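Local coordinates for cytoplasmic protein (Bacillus cereus, PDB 2O3L) that is of unknown function, a cytoplasmic protein of the DUF1048 family whose helices wind into a left-handed superhelix, at residues A[18-23]-A[58-63]. Residues are numbered along the deposited sequence; the frame is centred on the assembly and turned at random.
Sequences QFVFKK and RQVLDI
Val20, on helix 15-31, and Val60, on the short helix 60-64, meet branch to branch where their backbones come closest, with CA atoms 7.4 Å apart. Both CB atoms point across the gap, and the two isopropyl groups lie alongside, running in opposing directions. Val20 CG2 lies 3.7 Å from Val60 CG1, while Val20 CG1 rests 3.9 Å from Val60 CG2. In Val60 the first torsion (chi1 70°) tucks CG1 into the cleft flanked by N and C and turns CG2 opposite the N, so that CG1 faces Val20 CG2 and CG2 faces Val20 CG1, both also near Val20 CB. Leu61 adds a lighter touch at the exposed margin: its CD2 reaches within 4.1 Å of Val20 CG2. The contact is wholly apolar and small, 114 Å² in all, yet both valines are buried. Val60 also packs on Tyr17, likewise of helix 15-31, and on Phe50 of helix 36-56, and Leu61 on Val68 of helix 68-82. Arg58, just before helix 60-64, bonds OD2 of Asp62 within it through NE and NH2, a salt bridge. Such side-chain packing of a short connecting helix against a longer one belongs to the all-helical, left-handed superhelix of this DUF1048 protein.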
loop_
_atom_site.group_PDB
_atom_site.type_symbol
_atom_site.label_atom_id
_atom_site.label_comp_id
_atom_site.label_asym_id
_atom_site.label_seq_id
_atom_site.Cartn_x
_atom_site.Cartn_y
_atom_site.Cartn_z
ATOM N N GLN A 18 2.574 3.269 8.705
ATOM C CA GLN A 18 3.862 3.269 8.045
ATOM C C GLN A 18 4.468 1.884 7.963
ATOM O O GLN A 18 5.019 1.541 6.917
ATOM C CB GLN A 18 4.840 4.212 8.721
ATOM C CG GLN A 18 4.377 5.682 8.623
ATOM C CD GLN A 18 5.400 6.620 9.216
ATOM O OE1 GLN A 18 6.572 6.506 8.920
ATOM N NE2 GLN A 18 4.959 7.532 10.080
ATOM N N PHE A 19 4.372 1.097 9.041
ATOM C CA PHE A 19 5.062 -0.194 9.081
ATOM C C PHE A 19 4.353 -1.144 8.131
ATOM O O PHE A 19 4.979 -1.903 7.361
ATOM C CB PHE A 19 5.083 -0.740 10.501
ATOM C CG PHE A 19 5.886 -1.988 10.653
ATOM C CD1 PHE A 19 7.267 -1.948 10.582
ATOM C CD2 PHE A 19 5.258 -3.213 10.873
ATOM C CE1 PHE A 19 8.044 -3.116 10.723
ATOM C CE2 PHE A 19 6.006 -4.389 10.999
ATOM C CZ PHE A 19 7.419 -4.334 10.941
ATOM N N VAL A 20 3.030 -1.078 8.152
ATOM C CA VAL A 20 2.229 -1.932 7.311
ATOM C C VAL A 20 2.404 -1.589 5.822
ATOM O O VAL A 20 2.502 -2.485 5.012
ATOM C CB VAL A 20 0.775 -1.909 7.717
ATOM C CG1 VAL A 20 -0.091 -2.671 6.696
ATOM C CG2 VAL A 20 0.659 -2.562 9.104
ATOM N N PHE A 21 2.440 -0.302 5.496
ATOM C CA PHE A 21 2.775 0.106 4.157
ATOM C C PHE A 21 4.122 -0.466 3.681
ATOM O O PHE A 21 4.230 -0.925 2.562
ATOM C CB PHE A 21 2.795 1.636 3.999
ATOM C CG PHE A 21 3.117 2.052 2.595
ATOM C CD1 PHE A 21 2.136 2.052 1.626
ATOM C CD2 PHE A 21 4.426 2.314 2.216
ATOM C CE1 PHE A 21 2.438 2.336 0.320
ATOM C CE2 PHE A 21 4.727 2.640 0.926
ATOM C CZ PHE A 21 3.727 2.633 -0.036
ATOM N N LYS A 22 5.141 -0.343 4.517
ATOM C CA LYS A 22 6.461 -0.879 4.226
ATOM C C LYS A 22 6.431 -2.393 4.007
ATOM O O LYS A 22 7.104 -2.909 3.108
ATOM C CB LYS A 22 7.389 -0.560 5.385
ATOM C CG LYS A 22 8.789 -1.089 5.189
ATOM C CD LYS A 22 9.773 -0.601 6.275
ATOM C CE LYS A 22 9.621 -1.323 7.593
ATOM N NZ LYS A 22 10.822 -1.025 8.372
ATOM N N LYS A 23 5.650 -3.092 4.825
ATOM C CA LYS A 23 5.480 -4.544 4.665
ATOM C C LYS A 23 4.915 -4.872 3.250
ATOM O O LYS A 23 5.441 -5.688 2.553
ATOM C CB LYS A 23 4.613 -5.126 5.779
ATOM C CG LYS A 23 5.285 -5.291 7.137
ATOM C CD LYS A 23 4.341 -5.805 8.244
ATOM C CE LYS A 23 3.644 -7.135 7.911
ATOM N NZ LYS A 23 2.969 -7.865 9.071
ATOM N N ARG A 58 -9.577 5.047 11.533
ATOM C CA ARG A 58 -9.542 3.598 11.577
ATOM C C ARG A 58 -8.135 3.124 11.826
ATOM O O ARG A 58 -7.161 3.785 11.496
ATOM C CB ARG A 58 -10.037 2.961 10.269
ATOM C CG ARG A 58 -11.381 3.374 9.841
ATOM C CD ARG A 58 -12.455 2.789 10.765
ATOM N NE ARG A 58 -12.469 1.339 10.825
ATOM C CZ ARG A 58 -13.198 0.558 10.010
ATOM N NH1 ARG A 58 -13.946 1.072 9.026
ATOM N NH2 ARG A 58 -13.163 -0.743 10.159
ATOM N N GLN A 59 -8.044 1.911 12.328
ATOM C CA GLN A 59 -6.749 1.281 12.529
ATOM C C GLN A 59 -6.324 0.570 11.228
ATOM O O GLN A 59 -7.153 -0.012 10.527
ATOM C CB GLN A 59 -6.831 0.297 13.711
ATOM C CG GLN A 59 -7.062 0.979 15.086
ATOM C CD GLN A 59 -5.832 1.697 15.616
ATOM O OE1 GLN A 59 -4.704 1.342 15.292
ATOM N NE2 GLN A 59 -6.049 2.707 16.432
ATOM N N VAL A 60 -5.019 0.593 10.922
ATOM C CA VAL A 60 -4.548 0.041 9.677
ATOM C C VAL A 60 -4.948 -1.413 9.450
ATOM O O VAL A 60 -5.354 -1.771 8.352
ATOM C CB VAL A 60 -3.026 0.291 9.415
ATOM C CG1 VAL A 60 -2.157 -0.522 10.352
ATOM C CG2 VAL A 60 -2.716 -0.010 7.935
ATOM N N LEU A 61 -4.919 -2.238 10.487
ATOM C CA LEU A 61 -5.266 -3.647 10.312
ATOM C C LEU A 61 -6.727 -3.927 10.071
ATOM O O LEU A 61 -7.075 -5.060 9.687
ATOM C CB LEU A 61 -4.736 -4.504 11.463
ATOM C CG LEU A 61 -3.185 -4.547 11.549
ATOM C CD1 LEU A 61 -2.805 -5.430 12.757
ATOM C CD2 LEU A 61 -2.417 -5.025 10.275
ATOM N N ASP A 62 -7.587 -2.956 10.338
ATOM C CA ASP A 62 -8.995 -2.993 9.856
ATOM C C ASP A 62 -9.027 -2.978 8.307
ATOM O O ASP A 62 -9.931 -3.524 7.674
ATOM C CB ASP A 62 -9.816 -1.759 10.328
ATOM C CG ASP A 62 -10.056 -1.688 11.873
ATOM O OD1 ASP A 62 -9.538 -2.530 12.605
ATOM O OD2 ASP A 62 -10.785 -0.763 12.341
ATOM N N ILE A 63 -8.093 -2.247 7.724
ATOM C CA ILE A 63 -8.018 -2.124 6.284
ATOM C C ILE A 63 -7.445 -3.407 5.667
ATOM O O ILE A 63 -8.058 -3.998 4.810
ATOM C CB ILE A 63 -7.201 -0.872 5.868
ATOM C CG1 ILE A 63 -7.774 0.359 6.579
ATOM C CG2 ILE A 63 -7.178 -0.742 4.300
ATOM C CD1 ILE A 63 -7.098 1.645 6.222
#